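PDB 5Z69: DNA replication and repair protein RecF from Caldanaerobacter subterraneus subsp. tengcongensis, which binds ATP and probably single-stranded DNA, and is thought to act as a nucleotide-switched recombination mediator in the RecFOR pathway of DNA repair. Local coordinates for residues Arg78-Ser83 with Glu88-Phe93; Ile200-Asn205 with His241-Ile246. One frame throughout, in Å; residues are numbered along the deposited sequence.

Contact 1: Arg78-Ser83 with Glu88-Phe93; sequences RGLVRS and EKKIEF
Leu80 and Lys90 project together, flank against flank, from one face of the antiparallel hairpin formed by strands 74-83 and 86-96, with Leu80 CD2 3.8 Å from Lys90 CG. They form a non-hydrogen-bonded pair, as do Arg78 and Glu92 on the same face, where Arg78 CG meets Lys90 CG at an oblique angle, 4.1 Å away. Glu88 meets the ends of both Leu80 methyl branches: although its CB points away, an extended chain with CG anti to the backbone N (chi1 -173°) brings OE1 to 3.6 Å from Leu80 CD1 and 3.8 Å from Leu80 CD2. The other carboxylate oxygen, OE2, is engaged in a salt bridge with Lys11 of the adjoining strand 9-16.

The reverse face is buried. Val81 and Lys89 run alongside each other there, Val81 CG2 lying 3.9 Å from Lys89 CB, while Ile91 CD1 approaches Val81 CG1 more loosely; Phe120 packs on both Val81 and Ile91. Beyond CB the lysine leaves its neighbour, bending at chi3 to carry NZ to His119 and to a water that also binds Ser83 OG.

Between the faces, Gly79 pairs with Ile91 and Val81 with Lys89 through two reciprocal backbone bonds each, Gly79 N to Ile91 O being 2.9 Å long. The hairpin thus couples a buried face, mainly apolar but taking in the polar end of Lys89, to an outer one where aliphatic stems do the touching and carboxylates bond elsewhere: Glu88 turns to Lys11, while Tyr76, two residues before Arg78 on the same strand, takes Glu92 OE2.

Contact 2: Ile200-Asn205 with His241-Ile246; sequences IIKVRN and HEENLI
Ile201 and Ile246 form the apolar part of a helix-helix contact, in which the first turn of helix 243-256 packs beside the long helix 186-222 within the helical region of RecF. The two isoleucines meet obliquely through a single pair of methyls, Ile201 CD1 and Ile246 CG2, 3.8 Å apart. In Ile246 the CG2 branch stands anti to the backbone N, beside the carbonyl carbon, and this sets it against Ile201. Both residues are buried. Ala198 of the long helix touches Ile246 and extends the apolar side, whereas Ser234 and Glu274 border Ile201. Elsewhere on helix 186-222, Arg204 is bonded to Asp145, Glu274 and Tyr155.

Just before the shorter helix, Glu242 occupies the N-cap position; in one of its two conformers OE2 makes a salt bridge with Lys263 of the second subunit. Leu245 also packs on Gln268 of that subunit, placing this end of helix 243-256 at the dimer interface.

Toward solvent the contact is looser. Lys202 and Glu243 are partly exposed and cross at an angle, and it is the aliphatic part of the lysine that meets the acid, with CD 3.7 Å from Glu243 OE2. Glu243 reaches across by an extended chain, and its side chain also touches Ala198 and Arg199. The opposite charges would probably still attract weakly, but they form no salt bridge: bends at chi2 and chi3 turn the lysine chain aside, leaving Lys202 NZ 4.9 Å from Glu243 OE2.

Overall arrangement
The two contacts belong to separate parts of the chain. Contact 1 is a sheet hairpin in the six-stranded antiparallel sheet of the ATPase core, whereas contact 2 joins two helices in the helical region. Their centres lie 36 Å apart and their nearest atoms about 22 Å, without touching; both segments of contact 1 precede those of contact 2 in the sequence. The nucleotide analogue is bound in the ATPase core, and neither contact lies at the annotated ATP site. Their links to the assembly differ as well: no other chain touches the segments of contact 1, while residues 241-246 of contact 2 meet the second subunit.

Contact 1: Arg78-Ser83 with Glu88-Phe93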
ATOM      1  N   ARG A  78     -24.704 -22.971  26.349  1.00 22.74           N
ATOM      2  CA  ARG A  78     -24.634 -24.347  25.842  0.57 25.71           C
ATOM      3  C   ARG A  78     -25.491 -24.507  24.609  1.00 28.45           C
ATOM      4  O   ARG A  78     -26.683 -24.185  24.603  1.00 22.20           O
ATOM      5  CB  ARG A  78     -25.093 -25.402  26.855  0.57 23.97           C
ATOM      6  CG  ARG A  78     -25.278 -26.781  26.159  0.57 17.79           C
ATOM      7  CD  ARG A  78     -26.300 -27.716  26.860  0.57 28.48           C
ATOM      8  NE  ARG A  78     -26.057 -27.640  28.271  0.57 27.54           N
ATOM      9  CZ  ARG A  78     -26.950 -27.419  29.227  0.57 21.46           C
ATOM     10  NH1 ARG A  78     -28.255 -27.314  28.994  0.57 16.05           N
ATOM     11  NH2 ARG A  78     -26.487 -27.326  30.451  0.57 16.54           N
ATOM     12  N   GLY A  79     -24.861 -24.983  23.543  1.00 22.18           N
ATOM     13  CA  GLY A  79     -25.564 -25.232  22.291  1.00 21.73           C
ATOM     14  C   GLY A  79     -25.514 -26.709  21.960  1.00 24.63           C
ATOM     15  O   GLY A  79     -24.512 -27.390  22.236  1.00 22.67           O
ATOM     16  N   LEU A  80     -26.590 -27.210  21.365  1.00 19.57           N
ATOM     17  CA  LEU A  80     -26.590 -28.560  20.809  1.00 18.75           C
ATOM     18  C   LEU A  80     -26.671 -28.395  19.296  1.00 24.55           C
ATOM     19  O   LEU A  80     -27.579 -27.767  18.774  1.00 26.67           O
ATOM     20  CB  LEU A  80     -27.754 -29.401  21.349  1.00 19.67           C
ATOM     21  CG  LEU A  80     -27.863 -29.611  22.885  1.00 31.29           C
ATOM     22  CD1 LEU A  80     -29.103 -30.438  23.279  1.00 24.91           C
ATOM     23  CD2 LEU A  80     -26.623 -30.270  23.478  1.00 24.43           C
ATOM     24  N   VAL A  81     -25.694 -28.922  18.586  1.00 20.76           N
ATOM     25  CA  VAL A  81     -25.659 -28.673  17.154  1.00 26.13           C
ATOM     26  C   VAL A  81     -25.626 -29.992  16.394  1.00 27.58           C
ATOM     27  O   VAL A  81     -25.198 -31.029  16.910  1.00 26.77           O
ATOM     28  CB  VAL A  81     -24.434 -27.787  16.720  1.00 27.93           C
ATOM     29  CG1 VAL A  81     -24.289 -26.545  17.612  1.00 24.74           C
ATOM     30  CG2 VAL A  81     -23.144 -28.587  16.697  1.00 35.14           C
ATOM     31  N   ARG A  82     -26.136 -29.956  15.178  1.00 28.92           N
ATOM     32  CA  ARG A  82     -26.009 -31.077  14.260  0.56 30.65           C
ATOM     33  C   ARG A  82     -25.079 -30.622  13.137  1.00 29.31           C
ATOM     34  O   ARG A  82     -25.097 -29.454  12.758  1.00 24.55           O
ATOM     35  CB  ARG A  82     -27.382 -31.508  13.730  0.56 30.86           C
ATOM     36  CG  ARG A  82     -27.349 -32.664  12.739  0.56 30.64           C
ATOM     37  CD  ARG A  82     -28.726 -33.288  12.544  0.56 31.24           C
ATOM     38  NE  ARG A  82     -28.616 -34.551  11.812  0.56 36.64           N
ATOM     39  CZ  ARG A  82     -29.631 -35.370  11.552  0.56 28.82           C
ATOM     40  NH1 ARG A  82     -30.851 -35.071  11.947  0.56 23.32           N
ATOM     41  NH2 ARG A  82     -29.422 -36.483  10.877  0.56 24.06           N
ATOM     42  N   SER A  83     -24.239 -31.517  12.625  1.00 24.03           N
ATOM     43  CA  SER A  83     -23.406 -31.133  11.492  1.00 25.27           C
ATOM     44  C   SER A  83     -23.221 -32.370  10.619  1.00 26.68           C
ATOM     45  O   SER A  83     -23.785 -33.413  10.923  1.00 27.80           O
ATOM     46  CB  SER A  83     -22.061 -30.547  11.955  1.00 25.12           C
ATOM     47  OG  SER A  83     -21.199 -31.549  12.464  1.00 30.06           O
ATOM     48  N   GLU A  88     -25.402 -35.193  16.922  1.00 27.03           N
ATOM     49  CA  GLU A  88     -25.450 -34.167  17.971  1.00 33.48           C
ATOM     50  C   GLU A  88     -24.067 -33.879  18.547  1.00 22.56           C
ATOM     51  O   GLU A  88     -23.304 -34.790  18.825  1.00 26.03           O
ATOM     52  CB  GLU A  88     -26.420 -34.564  19.094  1.00 35.18           C
ATOM     53  CG  GLU A  88     -26.637 -33.435  20.123  1.00 33.36           C
ATOM     54  CD  GLU A  88     -27.902 -33.591  20.964  1.00 29.89           C
ATOM     55  OE1 GLU A  88     -27.786 -33.642  22.203  1.00 34.08           O
ATOM     56  OE2 GLU A  88     -29.017 -33.623  20.395  1.00 33.14           O
ATOM     57  N   LYS A  89     -23.732 -32.602  18.681  1.00 30.78           N
ATOM     58  CA  LYS A  89     -22.487 -32.215  19.330  1.00 25.79           C
ATOM     59  C   LYS A  89     -22.817 -31.138  20.351  1.00 31.62           C
ATOM     60  O   LYS A  89     -23.480 -30.135  20.033  1.00 23.01           O
ATOM     61  CB  LYS A  89     -21.444 -31.721  18.315  1.00 26.96           C
ATOM     62  CG  LYS A  89     -20.220 -31.013  18.940  1.00 27.56           C
ATOM     63  CD  LYS A  89     -19.203 -30.571  17.866  1.00 22.00           C
ATOM     64  CE  LYS A  89     -18.383 -31.768  17.388  1.00 26.00           C
ATOM     65  NZ  LYS A  89     -17.529 -31.438  16.208  1.00 29.75           N
ATOM     66  N   LYS A  90     -22.402 -31.381  21.589  1.00 24.27           N
ATOM     67  CA  LYS A  90     -22.634 -30.423  22.666  1.00 21.54           C
ATOM     68  C   LYS A  90     -21.474 -29.448  22.759  1.00 22.48           C
ATOM     69  O   LYS A  90     -20.313 -29.851  22.867  1.00 28.77           O
ATOM     70  CB  LYS A  90     -22.841 -31.146  24.023  1.00 19.66           C
ATOM     71  CG  LYS A  90     -23.254 -30.165  25.165  1.00 24.98           C
ATOM     72  CD  LYS A  90     -23.065 -30.752  26.590  1.00 31.08           C
ATOM     73  CE  LYS A  90     -23.804 -32.041  26.786  1.00 38.88           C
ATOM     74  NZ  LYS A  90     -23.639 -32.545  28.189  1.00 40.08           N
ATOM     75  N   ILE A  91     -21.774 -28.159  22.706  1.00 21.50           N
ATOM     76  CA  ILE A  91     -20.727 -27.166  22.829  1.00 19.35           C
ATOM     77  C   ILE A  91     -21.042 -26.259  23.993  1.00 20.24           C
ATOM     78  O   ILE A  91     -22.075 -25.573  24.005  1.00 23.58           O
ATOM     79  CB  ILE A  91     -20.581 -26.311  21.533  1.00 14.65           C
ATOM     80  CG1 ILE A  91     -20.332 -27.205  20.308  1.00 19.59           C
ATOM     81  CG2 ILE A  91     -19.467 -25.228  21.698  1.00 18.78           C
ATOM     82  CD1 ILE A  91     -20.182 -26.351  19.003  1.00 21.21           C
ATOM     83  N   GLU A  92     -20.144 -26.253  24.971  1.00 22.21           N
ATOM     84  CA  GLU A  92     -20.321 -25.440  26.174  1.00 26.46           C
ATOM     85  C   GLU A  92     -19.250 -24.388  26.359  1.00 25.48           C
ATOM     86  O   GLU A  92     -18.056 -24.671  26.214  1.00 22.98           O
ATOM     87  CB  GLU A  92     -20.317 -26.320  27.412  1.00 22.94           C
ATOM     88  CG  GLU A  92     -21.379 -27.382  27.435  1.00 29.37           C
ATOM     89  CD  GLU A  92     -21.152 -28.296  28.603  1.00 28.72           C
ATOM     90  OE1 GLU A  92     -20.308 -29.201  28.453  1.00 28.64           O
ATOM     91  OE2 GLU A  92     -21.754 -28.072  29.689  1.00 27.50           O
ATOM     92  N   PHE A  93     -19.674 -23.198  26.762  1.00 21.98           N
ATOM     93  CA  PHE A  93     -18.744 -22.080  26.985  1.00 21.42           C
ATOM     94  C   PHE A  93     -19.126 -21.383  28.282  1.00 24.55           C
ATOM     95  O   PHE A  93     -20.182 -20.750  28.360  1.00 24.67           O
ATOM     96  CB  PHE A  93     -18.806 -21.100  25.818  1.00 21.76           C
ATOM     97  CG  PHE A  93     -17.679 -20.100  25.778  1.00 21.23           C
ATOM     98  CD1 PHE A  93     -17.554 -19.111  26.762  1.00 22.08           C
ATOM     99  CD2 PHE A  93     -16.765 -20.113  24.739  1.00 24.45           C
ATOM    100  CE1 PHE A  93     -16.499 -18.155  26.706  1.00 26.63           C
ATOM    101  CE2 PHE A  93     -15.709 -19.157  24.672  1.00 26.74           C
ATOM    102  CZ  PHE A  93     -15.586 -18.190  25.658  1.00 32.44           C
TER
HETATM  103  O   HOH W   1     -19.390 -30.439  14.139  1.00 28.94           O

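Contact 2: Ile200-Asn205 with His241-Ile246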
ATOM      1  N   ILE A 200       2.408 -17.464   6.424  1.00 30.56           N
ATOM      2  CA  ILE A 200       1.183 -16.699   6.601  1.00 30.77           C
ATOM      3  C   ILE A 200       0.863 -15.869   5.351  1.00 34.16           C
ATOM      4  O   ILE A 200      -0.282 -15.840   4.886  1.00 36.45           O
ATOM      5  CB  ILE A 200       1.314 -15.810   7.854  1.00 28.56           C
ATOM      6  CG1 ILE A 200       1.030 -16.650   9.116  1.00 31.27           C
ATOM      7  CG2 ILE A 200       0.389 -14.595   7.795  1.00 23.38           C
ATOM      8  CD1 ILE A 200       1.672 -16.077  10.372  1.00 41.53           C
ATOM      9  N   ILE A 201       1.875 -15.201   4.805  1.00 28.58           N
ATOM     10  CA  ILE A 201       1.684 -14.437   3.575  1.00 28.10           C
ATOM     11  C   ILE A 201       1.184 -15.353   2.466  1.00 30.71           C
ATOM     12  O   ILE A 201       0.230 -15.024   1.756  1.00 30.39           O
ATOM     13  CB  ILE A 201       2.991 -13.737   3.143  1.00 38.26           C
ATOM     14  CG1 ILE A 201       3.223 -12.516   4.028  1.00 43.98           C
ATOM     15  CG2 ILE A 201       2.943 -13.344   1.657  1.00 31.65           C
ATOM     16  CD1 ILE A 201       4.665 -12.058   4.074  1.00 41.55           C
ATOM     17  N   LYS A 202       1.797 -16.526   2.348  1.00 36.18           N
ATOM     18  CA  LYS A 202       1.413 -17.469   1.302  1.00 35.15           C
ATOM     19  C   LYS A 202      -0.064 -17.851   1.403  1.00 46.76           C
ATOM     20  O   LYS A 202      -0.790 -17.848   0.404  1.00 36.05           O
ATOM     21  CB  LYS A 202       2.279 -18.730   1.359  1.00 42.00           C
ATOM     22  CG  LYS A 202       1.980 -19.692   0.218  1.00 52.13           C
ATOM     23  CD  LYS A 202       2.024 -21.149   0.641  1.00 58.70           C
ATOM     24  CE  LYS A 202       0.789 -21.526   1.460  1.00 61.35           C
ATOM     25  NZ  LYS A 202       0.735 -22.976   1.831  1.00 53.40           N
ATOM     26  N   VAL A 203      -0.519 -18.167   2.610  1.00 39.44           N
ATOM     27  CA  VAL A 203      -1.904 -18.567   2.769  1.00 33.76           C
ATOM     28  C   VAL A 203      -2.859 -17.388   2.610  1.00 27.10           C
ATOM     29  O   VAL A 203      -3.943 -17.530   2.022  1.00 33.43           O
ATOM     30  CB  VAL A 203      -2.137 -19.233   4.133  1.00 38.64           C
ATOM     31  CG1 VAL A 203      -3.639 -19.472   4.356  1.00 39.54           C
ATOM     32  CG2 VAL A 203      -1.340 -20.526   4.218  1.00 34.89           C
ATOM     33  N   ARG A 204      -2.472 -16.228   3.130  1.00 32.70           N
ATOM     34  CA  ARG A 204      -3.298 -15.037   2.952  1.00 30.59           C
ATOM     35  C   ARG A 204      -3.505 -14.746   1.471  1.00 44.27           C
ATOM     36  O   ARG A 204      -4.608 -14.369   1.056  1.00 34.95           O
ATOM     37  CB  ARG A 204      -2.683 -13.819   3.631  1.00 29.38           C
ATOM     38  CG  ARG A 204      -2.876 -13.778   5.140  1.00 28.56           C
ATOM     39  CD  ARG A 204      -2.293 -12.495   5.719  1.00 33.19           C
ATOM     40  NE  ARG A 204      -2.520 -12.440   7.152  1.00 32.26           N
ATOM     41  CZ  ARG A 204      -2.104 -11.466   7.945  1.00 39.63           C
ATOM     42  NH1 ARG A 204      -1.416 -10.440   7.448  1.00 28.69           N
ATOM     43  NH2 ARG A 204      -2.371 -11.524   9.243  1.00 26.02           N
ATOM     44  N   ASN A 205      -2.444 -14.929   0.683  1.00 40.95           N
ATOM     45  CA  ASN A 205      -2.532 -14.734  -0.768  1.00 42.26           C
ATOM     46  C   ASN A 205      -3.491 -15.723  -1.407  1.00 35.14           C
ATOM     47  O   ASN A 205      -4.329 -15.347  -2.234  1.00 37.27           O
ATOM     48  CB  ASN A 205      -1.164 -14.871  -1.428  1.00 37.70           C
ATOM     49  CG  ASN A 205      -1.173 -14.402  -2.885  1.00 38.91           C
ATOM     50  OD1 ASN A 205      -1.324 -13.217  -3.166  1.00 44.11           O
ATOM     51  ND2 ASN A 205      -1.028 -15.339  -3.805  1.00 39.40           N
ATOM     52  N   HIS A 241       4.798 -16.355  -4.522  1.00 76.24           N
ATOM     53  CA  HIS A 241       4.712 -17.826  -4.585  1.00 75.23           C
ATOM     54  C   HIS A 241       5.919 -18.562  -4.008  1.00 70.08           C
ATOM     55  O   HIS A 241       5.750 -19.440  -3.160  1.00 61.24           O
ATOM     56  CB  HIS A 241       4.465 -18.323  -6.018  1.00 82.40           C
ATOM     57  CG  HIS A 241       4.640 -17.279  -7.075  1.00 86.82           C
ATOM     58  ND1 HIS A 241       5.698 -16.397  -7.080  1.00 93.78           N
ATOM     59  CD2 HIS A 241       3.910 -16.995  -8.179  1.00 86.18           C
ATOM     60  CE1 HIS A 241       5.607 -15.606  -8.133  1.00 94.69           C
ATOM     61  NE2 HIS A 241       4.531 -15.950  -8.819  1.00 91.36           N
ATOM     62  N   GLU A 242       7.124 -18.233  -4.468  1.00 63.49           N
ATOM     63  CA  GLU A 242       8.341 -18.786  -3.888  0.73 58.68           C
ATOM     64  C   GLU A 242       8.392 -18.382  -2.430  1.00 53.58           C
ATOM     65  O   GLU A 242       8.575 -17.207  -2.119  1.00 54.19           O
ATOM     66  CB  GLU A 242       9.594 -18.280  -4.610  0.73 60.40           C
ATOM     67  CG  GLU A 242       9.416 -18.012  -6.101  0.73 59.71           C
ATOM     68  CD  GLU A 242       9.346 -19.277  -6.914  0.73 60.28           C
ATOM     69  OE1 GLU A 242       9.623 -20.355  -6.354  0.73 62.28           O
ATOM     70  OE2 GLU A 242       9.016 -19.190  -8.114  0.73 58.85           O
ATOM     71  N   GLU A 243       8.202 -19.345  -1.547  1.00 51.29           N
ATOM     72  CA  GLU A 243       8.176 -19.073  -0.125  1.00 45.90           C
ATOM     73  C   GLU A 243       9.582 -18.760   0.356  1.00 49.10           C
ATOM     74  O   GLU A 243       9.783 -18.000   1.306  1.00 53.02           O
ATOM     75  CB  GLU A 243       7.593 -20.273   0.626  1.00 49.75           C
ATOM     76  CG  GLU A 243       7.206 -19.981   2.059  1.00 55.34           C
ATOM     77  CD  GLU A 243       6.421 -21.129   2.684  1.00 54.76           C
ATOM     78  OE1 GLU A 243       6.781 -21.567   3.796  1.00 50.67           O
ATOM     79  OE2 GLU A 243       5.443 -21.587   2.055  1.00 67.46           O
ATOM     80  N   ASN A 244      10.554 -19.368  -0.311  1.00 50.85           N
ATOM     81  CA  ASN A 244      11.960 -19.083  -0.066  1.00 59.68           C
ATOM     82  C   ASN A 244      12.285 -17.591  -0.186  1.00 56.29           C
ATOM     83  O   ASN A 244      12.899 -16.994   0.707  1.00 50.68           O
ATOM     84  CB  ASN A 244      12.818 -19.865  -1.051  1.00 67.14           C
ATOM     85  CG  ASN A 244      14.032 -20.453  -0.403  1.00 76.88           C
ATOM     86  OD1 ASN A 244      14.029 -20.727   0.798  1.00 81.73           O
ATOM     87  ND2 ASN A 244      15.088 -20.656  -1.189  1.00 80.13           N
ATOM     88  N   LEU A 245      11.860 -17.011  -1.301  1.00 55.69           N
ATOM     89  CA  LEU A 245      12.118 -15.606  -1.611  1.00 50.42           C
ATOM     90  C   LEU A 245      11.508 -14.694  -0.550  1.00 51.55           C
ATOM     91  O   LEU A 245      12.162 -13.764  -0.068  1.00 52.79           O
ATOM     92  CB  LEU A 245      11.564 -15.269  -2.999  1.00 49.54           C
ATOM     93  CG  LEU A 245      11.846 -13.904  -3.632  1.00 56.33           C
ATOM     94  CD1 LEU A 245      13.333 -13.691  -3.845  1.00 57.76           C
ATOM     95  CD2 LEU A 245      11.106 -13.803  -4.957  1.00 58.99           C
ATOM     96  N   ILE A 246      10.262 -14.980  -0.172  1.00 53.74           N
ATOM     97  CA  ILE A 246       9.548 -14.169   0.812  1.00 46.03           C
ATOM     98  C   ILE A 246      10.236 -14.224   2.164  1.00 43.83           C
ATOM     99  O   ILE A 246      10.378 -13.212   2.850  1.00 38.35           O
ATOM    100  CB  ILE A 246       8.093 -14.622   0.963  1.00 48.56           C
ATOM    101  CG1 ILE A 246       7.335 -14.399  -0.349  1.00 45.13           C
ATOM    102  CG2 ILE A 246       7.422 -13.865   2.100  1.00 42.02           C
ATOM    103  CD1 ILE A 246       6.136 -15.328  -0.509  1.00 47.74           C
TER